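Local coordinates for malonyl CoA-acyl carrier protein transacylase (Burkholderia pseudomallei 1710b, PDB 3EZO) that probably transfers the malonyl group from malonyl-CoA to the holo acyl carrier protein, releasing CoA, at residues Val32-Glu37 against Tyr80-Gln85. Numbering follows the deposited sequence.
Sequences VAVVRE and YRAWQQ
Gln-85 reaches from the last turn of helix 65-85 to the backbone N of Val-34 in the first turn of helix 33-46. Gln-85 CB lies against the isopropyl group of Val-34, 3.8 Å from Val-34 CG2. With CG anti to the backbone N (chi1 -169°) and the chain extended beyond it, the amide is carried across to the other helix, passing the Val-34 side chain in the opposite direction. Gln-85 CD is 3.9 Å from Val-34 CG2, and Gln-85 OE1 accepts a hydrogen bond from Val-34 N at 3.0 Å. The N-H...O angle of 151° and a donor somewhat off the carbonyl plane describe a moderately bent bond. It occupies an amide of the first helical turn, where no preceding turn can supply a carbonyl. Val-32 CG1 approaches Gln-85 OE1 at 3.6 Å.

Deeper in the interface, Val-34 CG2 rests on the Ala-82 backbone, 3.6 Å from Ala-82 CA, and Val-35 CG2 meets Ala-82 CB at 4.2 Å. Arg-81 flanks Val-34 and forms a salt bridge with Glu-41, about two turns beyond Val-34 on helix 33-46. The axes of segments 33-37 and 80-85 approach to 8.7 Å and run roughly antiparallel at 148°, a helix-helix packing on the outside of the alpha/beta subdomain with the parallel sheet, as in FabD-type acyltransferases, away from the predicted active site.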
ATOM      1  N   VAL A  32      20.977 -11.084  -7.748  1.00 15.72           N
ATOM      2  CA  VAL A  32      20.206 -12.177  -7.133  1.00 14.86           C
ATOM      3  C   VAL A  32      19.302 -12.695  -8.224  1.00 14.48           C
ATOM      4  O   VAL A  32      18.487 -11.946  -8.782  1.00 14.45           O
ATOM      5  CB  VAL A  32      19.447 -11.682  -5.908  1.00 15.26           C
ATOM      6  CG1 VAL A  32      18.403 -12.685  -5.435  1.00 15.72           C
ATOM      7  CG2 VAL A  32      20.448 -11.316  -4.793  1.00 14.32           C
ATOM      8  N   ALA A  33      19.496 -13.968  -8.566  1.00 13.90           N
ATOM      9  CA  ALA A  33      18.875 -14.588  -9.728  1.00 14.26           C
ATOM     10  C   ALA A  33      17.332 -14.419  -9.698  1.00 13.79           C
ATOM     11  O   ALA A  33      16.732 -14.062 -10.715  1.00 13.89           O
ATOM     12  CB  ALA A  33      19.249 -16.094  -9.785  1.00 14.47           C
ATOM     13  N   VAL A  34      16.686 -14.643  -8.552  1.00 13.48           N
ATOM     14  CA  VAL A  34      15.205 -14.500  -8.545  1.00 13.60           C
ATOM     15  C   VAL A  34      14.727 -13.079  -8.745  1.00 11.97           C
ATOM     16  O   VAL A  34      13.626 -12.883  -9.222  1.00 11.29           O
ATOM     17  CB  VAL A  34      14.421 -15.013  -7.248  1.00 14.53           C
ATOM     18  CG1 VAL A  34      14.242 -16.491  -7.310  1.00 15.82           C
ATOM     19  CG2 VAL A  34      15.007 -14.482  -5.966  1.00 12.10           C
ATOM     20  N   VAL A  35      15.520 -12.102  -8.336  1.00 12.27           N
ATOM     21  CA  VAL A  35      15.162 -10.695  -8.556  1.00 11.08           C
ATOM     22  C   VAL A  35      15.232 -10.417 -10.039  1.00 12.39           C
ATOM     23  O   VAL A  35      14.290  -9.877 -10.634  1.00 12.28           O
ATOM     24  CB  VAL A  35      16.034  -9.769  -7.729  1.00 11.09           C
ATOM     25  CG1 VAL A  35      15.734  -8.320  -8.067  1.00 10.58           C
ATOM     26  CG2 VAL A  35      15.795 -10.074  -6.218  1.00 10.03           C
ATOM     27  N   ARG A  36      16.304 -10.874 -10.680  1.00 11.78           N
ATOM     28  CA  ARG A  36      16.378 -10.769 -12.130  1.00 11.75           C
ATOM     29  C   ARG A  36      15.186 -11.414 -12.861  1.00 12.35           C
ATOM     30  O   ARG A  36      14.668 -10.850 -13.822  1.00 12.82           O
ATOM     31  CB  ARG A  36      17.687 -11.403 -12.644  1.00 12.10           C
ATOM     32  CG  ARG A  36      18.957 -10.670 -12.175  1.00 12.85           C
ATOM     33  CD  ARG A  36      20.129 -11.170 -13.044  1.00 14.47           C
ATOM     34  NE  ARG A  36      21.414 -10.632 -12.660  1.00 12.22           N
ATOM     35  CZ  ARG A  36      22.518 -10.691 -13.412  1.00 14.90           C
ATOM     36  NH1 ARG A  36      22.500 -11.283 -14.589  1.00 16.19           N
ATOM     37  NH2 ARG A  36      23.653 -10.164 -12.972  1.00 16.08           N
ATOM     38  N   GLU A  37      14.758 -12.596 -12.417  1.00 11.82           N
ATOM     39  CA  GLU A  37      13.682 -13.305 -13.070  1.00 11.93           C
ATOM     40  C   GLU A  37      12.342 -12.609 -12.829  1.00 11.29           C
ATOM     41  O   GLU A  37      11.483 -12.629 -13.691  1.00 11.56           O
ATOM     42  CB  GLU A  37      13.625 -14.758 -12.596  1.00 12.61           C
ATOM     43  CG  GLU A  37      14.884 -15.580 -12.920  1.00 17.82           C
ATOM     44  CD  GLU A  37      14.858 -17.017 -12.350  1.00 24.38           C
ATOM     45  OE1 GLU A  37      14.849 -17.286 -11.085  1.00 29.40           O
ATOM     46  OE2 GLU A  37      14.826 -17.882 -13.211  1.00 27.18           O
ATOM     47  N   TYR A  80      10.254 -10.561  -1.706  1.00 12.46           N
ATOM     48  CA  TYR A  80       9.634 -11.754  -1.125  1.00 12.62           C
ATOM     49  C   TYR A  80      10.222 -13.007  -1.729  1.00 12.47           C
ATOM     50  O   TYR A  80      10.533 -13.948  -1.000  1.00 11.98           O
ATOM     51  CB  TYR A  80       8.095 -11.750  -1.254  1.00 12.46           C
ATOM     52  CG  TYR A  80       7.437 -12.901  -0.485  1.00 14.56           C
ATOM     53  CD1 TYR A  80       7.360 -12.864   0.883  1.00 16.46           C
ATOM     54  CD2 TYR A  80       6.970 -14.035  -1.134  1.00 16.83           C
ATOM     55  CE1 TYR A  80       6.794 -13.891   1.606  1.00 18.58           C
ATOM     56  CE2 TYR A  80       6.400 -15.092  -0.421  1.00 17.90           C
ATOM     57  CZ  TYR A  80       6.331 -15.009   0.949  1.00 19.98           C
ATOM     58  OH  TYR A  80       5.785 -16.019   1.706  1.00 23.83           O
ATOM     59  N   ARG A  81      10.351 -13.028  -3.061  1.00 12.01           N
ATOM     60  CA  ARG A  81      10.949 -14.156  -3.747  1.00 12.34           C
ATOM     61  C   ARG A  81      12.437 -14.352  -3.308  1.00 12.19           C
ATOM     62  O   ARG A  81      12.878 -15.477  -3.159  1.00 12.65           O
ATOM     63  CB  ARG A  81      10.796 -14.019  -5.283  1.00 12.79           C
ATOM     64  CG  ARG A  81       9.437 -14.439  -5.848  1.00 12.91           C
ATOM     65  CD  ARG A  81       9.362 -14.255  -7.333  1.00 12.83           C
ATOM     66  NE  ARG A  81       8.203 -14.868  -7.993  1.00 11.82           N
ATOM     67  CZ  ARG A  81       7.858 -14.624  -9.256  1.00 15.39           C
ATOM     68  NH1 ARG A  81       8.540 -13.749  -9.974  1.00 18.15           N
ATOM     69  NH2 ARG A  81       6.812 -15.199  -9.821  1.00 14.84           N
ATOM     70  N   ALA A  82      13.186 -13.276  -3.075  1.00 12.43           N
ATOM     71  CA  ALA A  82      14.586 -13.369  -2.548  1.00 12.13           C
ATOM     72  C   ALA A  82      14.619 -13.972  -1.150  1.00 13.14           C
ATOM     73  O   ALA A  82      15.534 -14.741  -0.780  1.00 12.45           O
ATOM     74  CB  ALA A  82      15.226 -12.009  -2.515  1.00 11.83           C
ATOM     75  N   TRP A  83      13.650 -13.576  -0.331  1.00 12.94           N
ATOM     76  CA  TRP A  83      13.514 -14.143   1.005  1.00 13.41           C
ATOM     77  C   TRP A  83      13.374 -15.672   0.900  1.00 14.22           C
ATOM     78  O   TRP A  83      14.067 -16.402   1.579  1.00 14.55           O
ATOM     79  CB  TRP A  83      12.341 -13.492   1.739  1.00 12.98           C
ATOM     80  CG  TRP A  83      11.936 -14.135   3.027  1.00 11.07           C
ATOM     81  CD1 TRP A  83      10.968 -15.046   3.191  1.00 10.81           C
ATOM     82  CD2 TRP A  83      12.475 -13.878   4.325  1.00 10.15           C
ATOM     83  NE1 TRP A  83      10.837 -15.377   4.516  1.00 13.26           N
ATOM     84  CE2 TRP A  83      11.765 -14.676   5.234  1.00 11.61           C
ATOM     85  CE3 TRP A  83      13.499 -13.064   4.803  1.00 10.92           C
ATOM     86  CZ2 TRP A  83      12.031 -14.678   6.589  1.00 11.73           C
ATOM     87  CZ3 TRP A  83      13.770 -13.061   6.141  1.00 13.77           C
ATOM     88  CH2 TRP A  83      13.032 -13.870   7.036  1.00 13.11           C
ATOM     89  N   GLN A  84      12.508 -16.144   0.013  1.00 15.64           N
ATOM     90  CA  GLN A  84      12.304 -17.585  -0.197  1.00 16.22           C
ATOM     91  C   GLN A  84      13.549 -18.311  -0.724  1.00 17.37           C
ATOM     92  O   GLN A  84      13.855 -19.402  -0.204  1.00 17.03           O
ATOM     93  CB  GLN A  84      11.153 -17.858  -1.173  1.00 15.99           C
ATOM     94  CG  GLN A  84       9.765 -17.492  -0.654  1.00 16.24           C
ATOM     95  CD  GLN A  84       8.715 -17.609  -1.747  1.00 17.71           C
ATOM     96  OE1 GLN A  84       8.784 -16.900  -2.742  1.00 17.68           O
ATOM     97  NE2 GLN A  84       7.736 -18.505  -1.567  1.00 17.09           N
ATOM     98  N   GLN A  85      14.173 -17.737  -1.776  1.00 17.31           N
ATOM     99  CA  GLN A  85      15.408 -18.238  -2.403  1.00 17.92           C
ATOM    100  C   GLN A  85      16.499 -18.410  -1.351  1.00 17.22           C
ATOM    101  O   GLN A  85      17.290 -19.344  -1.447  1.00 17.42           O
ATOM    102  CB  GLN A  85      15.904 -17.362  -3.618  1.00 17.94           C
ATOM    103  CG  GLN A  85      17.099 -18.007  -4.521  1.00 20.70           C
ATOM    104  CD  GLN A  85      17.953 -16.998  -5.412  1.00 24.81           C
ATOM    105  OE1 GLN A  85      17.433 -16.111  -6.051  1.00 21.51           O
ATOM    106  NE2 GLN A  85      19.273 -17.218  -5.470  1.00 30.17           N
TER